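GCN5-related N-acetyltransferase (Streptococcus suis, PDB 3G3S) probably acts as an N-acetyltransferase of the GNAT family, which moves the acetyl group of acetyl-CoA to an amine, though its own substrate is not established. Local coordinates at residues R7-L12 and I32-S37; D84-E87 and G93-F96; Q207-C212 and L235-D240. One frame throughout, in Å; residues are numbered along the deposited sequence.

Interaction 1 of 3, residues R7-L12 and I32-S37; sequences RRVARL and IYVDDS
Val9 of helix 2-13 packs against Ile32 and Val34 of strand 31-34, a helix-on-sheet contact at one end of the mixed sheet, where this strand is outermost within the chain. The backbones come closest at Val9 and Val34, whose CA atoms are 7.6 Å apart.

Ile32 supplies its CG2 branch, which lies 3.7 Å from CG1 of Val9, the two side chains running antiparallel alongside one another. Its backbone is hydrogen-bonded to the second subunit, so strand 31-34 takes part in the dimer at the same place where its side chains meet the helix. Tyr33, next along, points away from the helix to the far side of the strand. The alternation brings Val34 back toward Val9. Its CG1 sits in the fork of Val9, 3.5 Å from CG1 and 3.6 Å from CG2 of that residue. Val9 can present both methyls because its CG1 stands anti to the backbone N (chi1 180°) and CG2 anti to the carbonyl carbon. Met2 of the second subunit packs on both valines, and Ala43 of strand 42-48 also touches both.

After Val34 the chain turns. OD1 of Asp35 accepts hydrogen bonds from the backbone N of both Gln41 and Ser42, bridging the turn to the start of strand 42-48, and at Ser37 the loop returns to the helix, its carbonyl O being hydrogen-bonded to NE2 of Gln5.

Interaction 2 of 3, residues D84-E87 and G93-F96; sequences DLIE and GVRF
Ile86 and Glu87, in the second half of helix 80-90, meet Val94 and Phe96 at the start of strand 94-102, and the two backbones approach most closely at Glu87 and Val94, with 7.1 Å between their CA atoms. Only five residues separate the segments, three of them the last of helix 80-90, so the chain passes almost directly from the helix into the strand.

The apolar part is a pair of branched side chains crossing at about a right angle. CG2 of Ile86 lies 3.9 Å from CG1 of Val94 and 4.2 Å from CG2 of Val94, so a single isoleucine methyl meets both prongs of the valine. The torsion of Ile86 (chi1 -68°) sets CG2 anti to the backbone N, facing Val94, and the CG1 branch anti to the carbonyl carbon, turned from the valine. Val94 points toward the helix, and so does Phe96 two residues on, as expected for alternate residues of a strand.

Glu87 and Phe96 form the more exposed border. The glutamate is stretched out through CG and CD (chi2 179°), which carries its carboxylate toward the aromatic ring; OE2 of Glu87 stops 4.3 Å from CD1 of Phe96, approaching obliquely. This is loose van der Waals proximity, and the polar need of OE2 is met instead by a hydrogen bond with OH of Tyr246.

Tyr246 belongs to strand 239-248, the antiparallel neighbour of strand 94-102, and touches all four contact residues, its ring meeting that of Phe96 with the planes at about 50°. Leu65 of helix 62-68 packs on Ile86, so this isoleucine meets a second helix as well as the paired strands.

Interaction 3 of 3, residues Q207-C212 and L235-D240; sequences QLILAC and LGYELD
A buried apolar contact joins Ile209 of helix 200-214 to Leu235 and Tyr237, which flank the turn from helix 226-235 into strand 239-248. Helix 200-214 is the connection of a beta-alpha-beta crossover between the parallel neighbours 184-191 and 218-223, and its place after strand 184-191 is consistent with the helix that helps bind the acetyl-CoA pyrophosphate in GNAT enzymes.

The end of Ile209 does nearly all the touching. Its CD1 lies 4.0 Å from CB of Leu235 and also 4.0 Å from CD1 of Leu235, so it rests alongside the leucine chain. From the opposite direction to Ile209 comes the phenol end of Tyr237: CD1 of Ile209 is 3.8 Å from CE2 of Tyr237, meeting the ring obliquely, and CG1 of Ile209 lies 3.7 Å from OH of Tyr237. A nearly straight run to the tip of Ile209 (chi2 168°) carries the methyl this far from the helix backbone.

Between the two partners stands Gly236, with phi 116°, which ends helix 226-235 in a Schellman motif. That turn places Leu235 and Tyr237 to converge on one methyl group. The buried hydroxyl of Tyr237 is satisfied by a hydrogen bond to the carbonyl O of Pro219, which limits where the ring can lie.

Around the contact, Pro219 and Trp221 of strand 218-223 pack on Ile209 and Leu235 respectively. Ile187 of strand 184-191 touches Tyr237, whose ring is T-shaped to that of Phe108, while Leu113 and Leu116 of helix 110-118 pack on Ile209 and Leu235 respectively.

From the N terminus the three contacts follow one another in series, neither nesting nor crossing. Interaction 1 closes a loop of 19 residues that contains helix 19-26 and sets the first helix on strand 31-34, one of the two edge strands of the sheet within this chain. Interaction 2 closes a loop of only five residues, three of them still in helix 80-90, joining that helix to strand 94-102 deeper in the strand order. Interaction 3 spans 22 residues, including strand 218-223 and most of helix 226-235. The nearest atoms of interactions 2 and 3 are about 14 Å apart, across the chain's centre, yet strand 239-248, entered at interaction 3, pairs with strand 94-102 and supplies Tyr246 to interaction 2.

Interaction 1 of 3, residues R7-L12 and I32-S37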
ATOM      1  N   ARG A   7       0.285  -4.585  11.583  1.00 20.52           N
ATOM      2  CA  ARG A   7      -0.107  -3.234  12.023  1.00 24.24           C
ATOM      3  C   ARG A   7       0.543  -2.863  13.350  1.00 23.52           C
ATOM      4  O   ARG A   7       0.956  -1.726  13.555  1.00 21.97           O
ATOM      5  CB  ARG A   7      -1.637  -3.069  12.107  1.00 22.01           C
ATOM      6  CG  ARG A   7      -2.295  -3.043  10.783  1.00 22.09           C
ATOM      7  CD  ARG A   7      -3.784  -2.667  10.851  1.00 28.68           C
ATOM      8  NE  ARG A   7      -4.686  -3.731  11.336  1.00 30.55           N
ATOM      9  CZ  ARG A   7      -5.176  -4.718  10.585  1.00 20.19           C
ATOM     10  NH1 ARG A   7      -4.822  -4.853   9.312  1.00 34.10           N
ATOM     11  NH2 ARG A   7      -6.002  -5.605  11.119  1.00 28.74           N
ATOM     12  N   ARG A   8       0.640  -3.827  14.253  1.00 23.62           N
ATOM     13  CA  ARG A   8       1.295  -3.612  15.527  1.00 26.29           C
ATOM     14  C   ARG A   8       2.794  -3.301  15.330  1.00 25.52           C
ATOM     15  O   ARG A   8       3.347  -2.371  15.933  1.00 23.87           O
ATOM     16  CB  ARG A   8       1.124  -4.850  16.419  1.00 28.47           C
ATOM     17  CG  ARG A   8      -0.320  -5.139  16.825  1.00 35.47           C
ATOM     18  N   VAL A   9       3.436  -4.074  14.460  1.00 26.55           N
ATOM     19  CA  VAL A   9       4.840  -3.900  14.142  1.00 25.13           C
ATOM     20  C   VAL A   9       5.059  -2.535  13.518  1.00 26.01           C
ATOM     21  O   VAL A   9       6.010  -1.829  13.856  1.00 28.48           O
ATOM     22  CB  VAL A   9       5.357  -4.995  13.188  1.00 27.59           C
ATOM     23  CG1 VAL A   9       6.806  -4.760  12.886  1.00 28.74           C
ATOM     24  CG2 VAL A   9       5.193  -6.354  13.826  1.00 23.96           C
ATOM     25  N   ALA A  10       4.154  -2.126  12.648  1.00 25.43           N
ATOM     26  CA  ALA A  10       4.325  -0.837  12.010  1.00 24.77           C
ATOM     27  C   ALA A  10       4.310   0.272  13.054  1.00 25.80           C
ATOM     28  O   ALA A  10       5.028   1.264  12.902  1.00 26.05           O
ATOM     29  CB  ALA A  10       3.245  -0.624  11.001  1.00 24.39           C
ATOM     30  N   ARG A  11       3.506   0.118  14.114  1.00 25.42           N
ATOM     31  CA  ARG A  11       3.423   1.163  15.146  1.00 25.96           C
ATOM     32  C   ARG A  11       4.728   1.386  15.893  1.00 24.04           C
ATOM     33  O   ARG A  11       4.993   2.491  16.368  1.00 21.77           O
ATOM     34  CB  ARG A  11       2.279   0.914  16.142  1.00 25.98           C
ATOM     35  CG  ARG A  11       0.903   1.242  15.540  1.00 25.95           C
ATOM     36  CD  ARG A  11      -0.213   1.171  16.531  1.00 31.79           C
ATOM     37  NE  ARG A  11      -0.618  -0.203  16.800  1.00 40.66           N
ATOM     38  CZ  ARG A  11      -1.575  -0.865  16.146  1.00 41.57           C
ATOM     39  NH1 ARG A  11      -2.251  -0.318  15.138  1.00 44.93           N
ATOM     40  NH2 ARG A  11      -1.845  -2.113  16.505  1.00 50.68           N
ATOM     41  N   LEU A  12       5.537   0.338  16.002  1.00 23.49           N
ATOM     42  CA  LEU A  12       6.837   0.432  16.624  1.00 23.45           C
ATOM     43  C   LEU A  12       7.754   1.443  15.969  1.00 25.60           C
ATOM     44  O   LEU A  12       8.589   2.052  16.669  1.00 23.11           O
ATOM     45  CB  LEU A  12       7.529  -0.928  16.579  1.00 23.55           C
ATOM     46  CG  LEU A  12       6.887  -2.030  17.395  1.00 24.73           C
ATOM     47  CD1 LEU A  12       7.584  -3.341  17.129  1.00 22.33           C
ATOM     48  CD2 LEU A  12       6.938  -1.690  18.873  1.00 20.34           C
ATOM     49  N   ILE A  32      10.525  -7.555   7.079  1.00 21.79           N
ATOM     50  CA  ILE A  32      10.330  -7.150   8.445  1.00 20.35           C
ATOM     51  C   ILE A  32      10.548  -8.331   9.390  1.00 19.42           C
ATOM     52  O   ILE A  32       9.977  -9.360   9.179  1.00 19.95           O
ATOM     53  CB  ILE A  32       8.918  -6.693   8.642  1.00 19.56           C
ATOM     54  CG1 ILE A  32       8.684  -5.381   7.819  1.00 14.83           C
ATOM     55  CG2 ILE A  32       8.660  -6.402  10.112  1.00 19.86           C
ATOM     56  CD1 ILE A  32       9.444  -4.172   8.314  1.00 13.48           C
ATOM     57  N   TYR A  33      11.335  -8.101  10.423  1.00 21.98           N
ATOM     58  CA  TYR A  33      11.636  -9.111  11.441  1.00 22.90           C
ATOM     59  C   TYR A  33      11.330  -8.508  12.807  1.00 24.87           C
ATOM     60  O   TYR A  33      11.474  -7.304  13.031  1.00 23.35           O
ATOM     61  CB  TYR A  33      13.092  -9.483  11.373  1.00 21.20           C
ATOM     62  CG  TYR A  33      13.499 -10.066  10.063  1.00 24.20           C
ATOM     63  CD1 TYR A  33      13.911  -9.252   9.014  1.00 23.41           C
ATOM     64  CD2 TYR A  33      13.500 -11.414   9.865  1.00 23.69           C
ATOM     65  CE1 TYR A  33      14.312  -9.788   7.813  1.00 17.81           C
ATOM     66  CE2 TYR A  33      13.885 -11.953   8.651  1.00 24.20           C
ATOM     67  CZ  TYR A  33      14.288 -11.128   7.639  1.00 25.90           C
ATOM     68  OH  TYR A  33      14.666 -11.660   6.449  1.00 29.89           O
ATOM     69  N   VAL A  34      10.908  -9.356  13.738  1.00 21.52           N
ATOM     70  CA  VAL A  34      10.540  -8.876  15.045  1.00 21.71           C
ATOM     71  C   VAL A  34      11.046  -9.851  16.080  1.00 22.86           C
ATOM     72  O   VAL A  34      11.476 -10.959  15.744  1.00 21.68           O
ATOM     73  CB  VAL A  34       9.002  -8.654  15.190  1.00 22.85           C
ATOM     74  CG1 VAL A  34       8.521  -7.521  14.262  1.00 24.15           C
ATOM     75  CG2 VAL A  34       8.209  -9.955  14.925  1.00 21.18           C
ATOM     76  N   ASP A  35      11.070  -9.394  17.317  1.00 25.86           N
ATOM     77  CA  ASP A  35      11.487 -10.258  18.417  1.00 28.26           C
ATOM     78  C   ASP A  35      10.430 -11.337  18.699  1.00 31.27           C
ATOM     79  O   ASP A  35      10.783 -12.467  19.016  1.00 35.45           O
ATOM     80  CB  ASP A  35      11.791  -9.446  19.684  1.00 27.29           C
ATOM     81  CG  ASP A  35      10.572  -8.785  20.293  1.00 26.34           C
ATOM     82  OD1 ASP A  35       9.679  -8.292  19.561  1.00 28.80           O
ATOM     83  OD2 ASP A  35      10.542  -8.688  21.542  1.00 31.18           O
ATOM     84  N   ASP A  36       9.155 -11.018  18.548  1.00 31.40           N
ATOM     85  CA  ASP A  36       8.102 -11.953  18.906  1.00 36.71           C
ATOM     86  C   ASP A  36       6.910 -11.691  18.037  1.00 38.62           C
ATOM     87  O   ASP A  36       6.363 -10.593  18.054  1.00 39.74           O
ATOM     88  CB  ASP A  36       7.755 -11.744  20.387  1.00 38.93           C
ATOM     89  CG  ASP A  36       6.764 -12.768  20.936  1.00 41.99           C
ATOM     90  OD1 ASP A  36       5.611 -12.854  20.462  1.00 48.79           O
ATOM     91  OD2 ASP A  36       7.145 -13.453  21.906  1.00 48.97           O
ATOM     92  N   SER A  37       6.494 -12.699  17.282  1.00 40.34           N
ATOM     93  CA  SER A  37       5.365 -12.532  16.373  1.00 42.92           C
ATOM     94  C   SER A  37       4.118 -12.078  17.089  1.00 42.66           C
ATOM     95  O   SER A  37       3.427 -11.185  16.620  1.00 44.50           O
ATOM     96  CB  SER A  37       5.059 -13.852  15.633  1.00 45.82           C
TER

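Interaction 2 of 3, residues D84-E87 and G93-F96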
ATOM      1  N   ASP A  84      23.353   2.330  21.988  1.00 22.48           N
ATOM      2  CA  ASP A  84      24.099   1.872  23.129  1.00 24.92           C
ATOM      3  C   ASP A  84      24.272   0.375  23.048  1.00 25.22           C
ATOM      4  O   ASP A  84      25.326  -0.142  23.412  1.00 27.06           O
ATOM      5  CB  ASP A  84      23.393   2.229  24.444  1.00 26.05           C
ATOM      6  CG  ASP A  84      23.396   3.718  24.742  1.00 24.46           C
ATOM      7  OD1 ASP A  84      24.127   4.485  24.105  1.00 25.98           O
ATOM      8  OD2 ASP A  84      22.673   4.109  25.657  1.00 33.71           O
ATOM      9  N   LEU A  85      23.252  -0.334  22.571  1.00 26.86           N
ATOM     10  CA  LEU A  85      23.375  -1.789  22.447  1.00 25.83           C
ATOM     11  C   LEU A  85      24.355  -2.155  21.345  1.00 24.24           C
ATOM     12  O   LEU A  85      25.174  -3.042  21.504  1.00 28.35           O
ATOM     13  CB  LEU A  85      22.018  -2.433  22.181  1.00 26.71           C
ATOM     14  CG  LEU A  85      22.048  -3.963  22.061  1.00 24.56           C
ATOM     15  CD1 LEU A  85      22.546  -4.539  23.386  1.00 24.10           C
ATOM     16  CD2 LEU A  85      20.660  -4.545  21.619  1.00 20.92           C
ATOM     17  N   ILE A  86      24.243  -1.487  20.208  1.00 24.27           N
ATOM     18  CA  ILE A  86      25.140  -1.735  19.081  1.00 21.78           C
ATOM     19  C   ILE A  86      26.597  -1.559  19.535  1.00 23.35           C
ATOM     20  O   ILE A  86      27.446  -2.399  19.283  1.00 24.03           O
ATOM     21  CB  ILE A  86      24.825  -0.751  17.874  1.00 20.53           C
ATOM     22  CG1 ILE A  86      23.449  -1.060  17.253  1.00 18.12           C
ATOM     23  CG2 ILE A  86      25.863  -0.869  16.794  1.00 17.02           C
ATOM     24  CD1 ILE A  86      22.858   0.054  16.316  1.00 20.81           C
ATOM     25  N   GLU A  87      26.877  -0.450  20.217  1.00 25.22           N
ATOM     26  CA  GLU A  87      28.252  -0.135  20.613  1.00 23.89           C
ATOM     27  C   GLU A  87      28.742  -1.109  21.642  1.00 26.08           C
ATOM     28  O   GLU A  87      29.891  -1.518  21.597  1.00 28.77           O
ATOM     29  CB  GLU A  87      28.378   1.271  21.134  1.00 24.78           C
ATOM     30  CG  GLU A  87      28.138   2.296  20.015  1.00 22.26           C
ATOM     31  CD  GLU A  87      28.217   3.704  20.456  1.00 30.38           C
ATOM     32  OE1 GLU A  87      28.545   3.943  21.625  1.00 37.19           O
ATOM     33  OE2 GLU A  87      27.939   4.591  19.625  1.00 31.33           O
ATOM     34  N   GLY A  93      34.045  -3.220  16.219  1.00 25.43           N
ATOM     35  CA  GLY A  93      33.473  -3.870  15.039  1.00 27.11           C
ATOM     36  C   GLY A  93      32.400  -3.069  14.296  1.00 28.00           C
ATOM     37  O   GLY A  93      31.864  -3.546  13.300  1.00 26.14           O
ATOM     38  N   VAL A  94      32.067  -1.886  14.810  1.00 29.13           N
ATOM     39  CA  VAL A  94      31.146  -0.975  14.148  1.00 29.20           C
ATOM     40  C   VAL A  94      31.791   0.387  13.993  1.00 30.89           C
ATOM     41  O   VAL A  94      32.516   0.814  14.886  1.00 32.46           O
ATOM     42  CB  VAL A  94      29.801  -0.817  14.915  1.00 31.07           C
ATOM     43  CG1 VAL A  94      28.901  -2.033  14.701  1.00 28.39           C
ATOM     44  CG2 VAL A  94      30.039  -0.519  16.390  1.00 22.36           C
ATOM     45  N   ARG A  95      31.559   1.038  12.844  1.00 31.17           N
ATOM     46  CA  ARG A  95      31.985   2.411  12.588  1.00 30.89           C
ATOM     47  C   ARG A  95      30.739   3.270  12.760  1.00 27.93           C
ATOM     48  O   ARG A  95      29.733   3.011  12.115  1.00 25.98           O
ATOM     49  CB  ARG A  95      32.511   2.613  11.163  1.00 33.44           C
ATOM     50  CG  ARG A  95      32.943   4.089  10.814  1.00 37.66           C
ATOM     51  CD  ARG A  95      33.374   4.274   9.334  1.00 42.10           C
ATOM     52  NE  ARG A  95      32.276   4.362   8.340  1.00 49.72           N
ATOM     53  CZ  ARG A  95      31.722   5.501   7.884  1.00 51.45           C
ATOM     54  NH1 ARG A  95      32.130   6.695   8.319  1.00 50.82           N
ATOM     55  NH2 ARG A  95      30.742   5.461   6.970  1.00 48.56           N
ATOM     56  N   PHE A  96      30.841   4.276  13.612  1.00 26.18           N
ATOM     57  CA  PHE A  96      29.777   5.186  13.920  1.00 28.89           C
ATOM     58  C   PHE A  96      29.938   6.380  13.023  1.00 28.04           C
ATOM     59  O   PHE A  96      31.036   6.851  12.872  1.00 24.54           O
ATOM     60  CB  PHE A  96      29.897   5.626  15.385  1.00 33.58           C
ATOM     61  CG  PHE A  96      29.028   6.805  15.755  1.00 41.47           C
ATOM     62  CD1 PHE A  96      27.635   6.656  15.852  1.00 42.95           C
ATOM     63  CD2 PHE A  96      29.598   8.055  16.021  1.00 39.88           C
ATOM     64  CE1 PHE A  96      26.828   7.722  16.195  1.00 39.00           C
ATOM     65  CE2 PHE A  96      28.803   9.130  16.380  1.00 44.49           C
ATOM     66  CZ  PHE A  96      27.412   8.964  16.470  1.00 48.56           C
TER

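Interaction 3 of 3, residues Q207-C212 and L235-D240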
ATOM      1  N   GLN A 207      17.833  15.425 -13.539  1.00 26.24           N
ATOM      2  CA  GLN A 207      17.014  14.703 -14.525  1.00 26.97           C
ATOM      3  C   GLN A 207      16.095  13.691 -13.882  1.00 27.75           C
ATOM      4  O   GLN A 207      14.930  13.579 -14.241  1.00 27.22           O
ATOM      5  CB  GLN A 207      17.926  13.980 -15.505  1.00 28.41           C
ATOM      6  CG  GLN A 207      17.262  13.150 -16.634  1.00 31.34           C
ATOM      7  CD  GLN A 207      16.721  14.016 -17.743  1.00 38.56           C
ATOM      8  OE1 GLN A 207      15.742  14.735 -17.553  1.00 49.52           O
ATOM      9  NE2 GLN A 207      17.337  13.938 -18.909  1.00 39.83           N
ATOM     10  N   LEU A 208      16.641  12.909 -12.953  1.00 27.65           N
ATOM     11  CA  LEU A 208      15.840  11.906 -12.252  1.00 28.55           C
ATOM     12  C   LEU A 208      14.667  12.551 -11.503  1.00 26.00           C
ATOM     13  O   LEU A 208      13.537  12.068 -11.598  1.00 28.93           O
ATOM     14  CB  LEU A 208      16.713  11.107 -11.276  1.00 26.39           C
ATOM     15  CG  LEU A 208      16.002  10.023 -10.459  1.00 31.19           C
ATOM     16  CD1 LEU A 208      15.267   9.058 -11.367  1.00 30.48           C
ATOM     17  CD2 LEU A 208      16.975   9.295  -9.543  1.00 22.83           C
ATOM     18  N   ILE A 209      14.950  13.627 -10.765  1.00 26.65           N
ATOM     19  CA  ILE A 209      13.933  14.372 -10.002  1.00 25.80           C
ATOM     20  C   ILE A 209      12.844  14.785 -10.978  1.00 25.47           C
ATOM     21  O   ILE A 209      11.680  14.500 -10.771  1.00 23.75           O
ATOM     22  CB  ILE A 209      14.541  15.601  -9.281  1.00 26.71           C
ATOM     23  CG1 ILE A 209      15.448  15.134  -8.131  1.00 21.81           C
ATOM     24  CG2 ILE A 209      13.420  16.573  -8.749  1.00 22.54           C
ATOM     25  CD1 ILE A 209      16.342  16.194  -7.490  1.00 19.77           C
ATOM     26  N   LEU A 210      13.236  15.420 -12.083  1.00 30.91           N
ATOM     27  CA  LEU A 210      12.277  15.842 -13.118  1.00 29.58           C
ATOM     28  C   LEU A 210      11.452  14.676 -13.674  1.00 29.60           C
ATOM     29  O   LEU A 210      10.240  14.804 -13.880  1.00 30.41           O
ATOM     30  CB  LEU A 210      13.001  16.569 -14.253  1.00 28.58           C
ATOM     31  CG  LEU A 210      13.478  17.981 -13.953  1.00 31.41           C
ATOM     32  CD1 LEU A 210      14.419  18.464 -15.055  1.00 33.51           C
ATOM     33  CD2 LEU A 210      12.288  18.947 -13.797  1.00 31.86           C
ATOM     34  N   ALA A 211      12.108  13.536 -13.890  1.00 30.01           N
ATOM     35  CA  ALA A 211      11.430  12.329 -14.345  1.00 29.96           C
ATOM     36  C   ALA A 211      10.391  11.864 -13.312  1.00 30.58           C
ATOM     37  O   ALA A 211       9.283  11.423 -13.670  1.00 30.95           O
ATOM     38  CB  ALA A 211      12.444  11.222 -14.609  1.00 30.23           C
ATOM     39  N   CYS A 212      10.768  11.936 -12.037  1.00 30.40           N
ATOM     40  CA  CYS A 212       9.882  11.566 -10.939  1.00 29.75           C
ATOM     41  C   CYS A 212       8.670  12.458 -10.866  1.00 30.00           C
ATOM     42  O   CYS A 212       7.541  11.986 -10.882  1.00 29.48           O
ATOM     43  CB  CYS A 212      10.621  11.634  -9.614  1.00 28.64           C
ATOM     44  SG  CYS A 212      11.661  10.158  -9.400  1.00 31.20           S
ATOM     45  N   LEU A 235      19.872  20.951  -5.149  1.00 28.74           N
ATOM     46  CA  LEU A 235      18.739  20.419  -5.911  1.00 27.69           C
ATOM     47  C   LEU A 235      17.392  20.810  -5.340  1.00 27.35           C
ATOM     48  O   LEU A 235      16.369  20.488  -5.920  1.00 31.11           O
ATOM     49  CB  LEU A 235      18.836  18.896  -6.016  1.00 28.77           C
ATOM     50  CG  LEU A 235      20.042  18.384  -6.816  1.00 28.89           C
ATOM     51  CD1 LEU A 235      20.219  16.911  -6.595  1.00 24.22           C
ATOM     52  CD2 LEU A 235      19.911  18.688  -8.310  1.00 21.00           C
ATOM     53  N   GLY A 236      17.388  21.441  -4.172  1.00 28.39           N
ATOM     54  CA  GLY A 236      16.155  21.949  -3.560  1.00 28.81           C
ATOM     55  C   GLY A 236      15.753  21.330  -2.252  1.00 28.45           C
ATOM     56  O   GLY A 236      14.815  21.799  -1.632  1.00 28.59           O
ATOM     57  N   TYR A 237      16.433  20.265  -1.831  1.00 27.85           N
ATOM     58  CA  TYR A 237      16.087  19.625  -0.570  1.00 27.27           C
ATOM     59  C   TYR A 237      16.533  20.490   0.604  1.00 27.42           C
ATOM     60  O   TYR A 237      17.444  21.318   0.480  1.00 31.07           O
ATOM     61  CB  TYR A 237      16.712  18.217  -0.489  1.00 24.53           C
ATOM     62  CG  TYR A 237      16.252  17.271  -1.566  1.00 24.97           C
ATOM     63  CD1 TYR A 237      15.115  16.507  -1.388  1.00 18.97           C
ATOM     64  CD2 TYR A 237      16.966  17.106  -2.741  1.00 20.43           C
ATOM     65  CE1 TYR A 237      14.668  15.664  -2.363  1.00 13.19           C
ATOM     66  CE2 TYR A 237      16.551  16.218  -3.708  1.00 24.24           C
ATOM     67  CZ  TYR A 237      15.407  15.471  -3.508  1.00 12.38           C
ATOM     68  OH  TYR A 237      14.931  14.618  -4.483  1.00 18.39           O
ATOM     69  N   GLU A 238      15.875  20.328   1.741  0.60 28.52           N
ATOM     70  CA  GLU A 238      16.259  21.024   2.951  0.60 28.48           C
ATOM     71  C   GLU A 238      16.505  19.996   4.025  0.60 28.18           C
ATOM     72  O   GLU A 238      15.786  18.996   4.128  0.60 30.77           O
ATOM     73  CB  GLU A 238      15.184  21.988   3.416  0.60 28.12           C
ATOM     74  CG  GLU A 238      15.054  23.187   2.497  0.60 33.77           C
ATOM     75  CD  GLU A 238      13.998  24.165   2.946  0.60 37.45           C
ATOM     76  OE1 GLU A 238      13.523  24.046   4.096  0.60 36.26           O
ATOM     77  OE2 GLU A 238      13.648  25.058   2.133  0.60 47.24           O
ATOM     78  N   LEU A 239      17.523  20.263   4.824  1.00 27.71           N
ATOM     79  CA  LEU A 239      17.912  19.393   5.916  1.00 28.08           C
ATOM     80  C   LEU A 239      16.784  19.249   6.928  1.00 31.17           C
ATOM     81  O   LEU A 239      16.108  20.238   7.256  1.00 32.01           O
ATOM     82  CB  LEU A 239      19.129  19.974   6.630  1.00 25.20           C
ATOM     83  CG  LEU A 239      19.590  19.290   7.918  1.00 28.32           C
ATOM     84  CD1 LEU A 239      20.209  17.908   7.663  1.00 24.90           C
ATOM     85  CD2 LEU A 239      20.594  20.191   8.648  1.00 27.90           C
ATOM     86  N   ASP A 240      16.563  18.012   7.378  1.00 30.23           N
ATOM     87  CA  ASP A 240      15.636  17.709   8.452  1.00 29.57           C
ATOM     88  C   ASP A 240      16.531  17.646   9.686  1.00 31.64           C
ATOM     89  O   ASP A 240      16.534  18.553  10.516  1.00 32.13           O
ATOM     90  CB  ASP A 240      14.901  16.386   8.186  1.00 29.37           C
ATOM     91  CG  ASP A 240      14.003  15.940   9.359  1.00 31.14           C
ATOM     92  OD1 ASP A 240      13.882  16.690  10.351  1.00 28.45           O
ATOM     93  OD2 ASP A 240      13.392  14.843   9.269  1.00 31.08           O
TER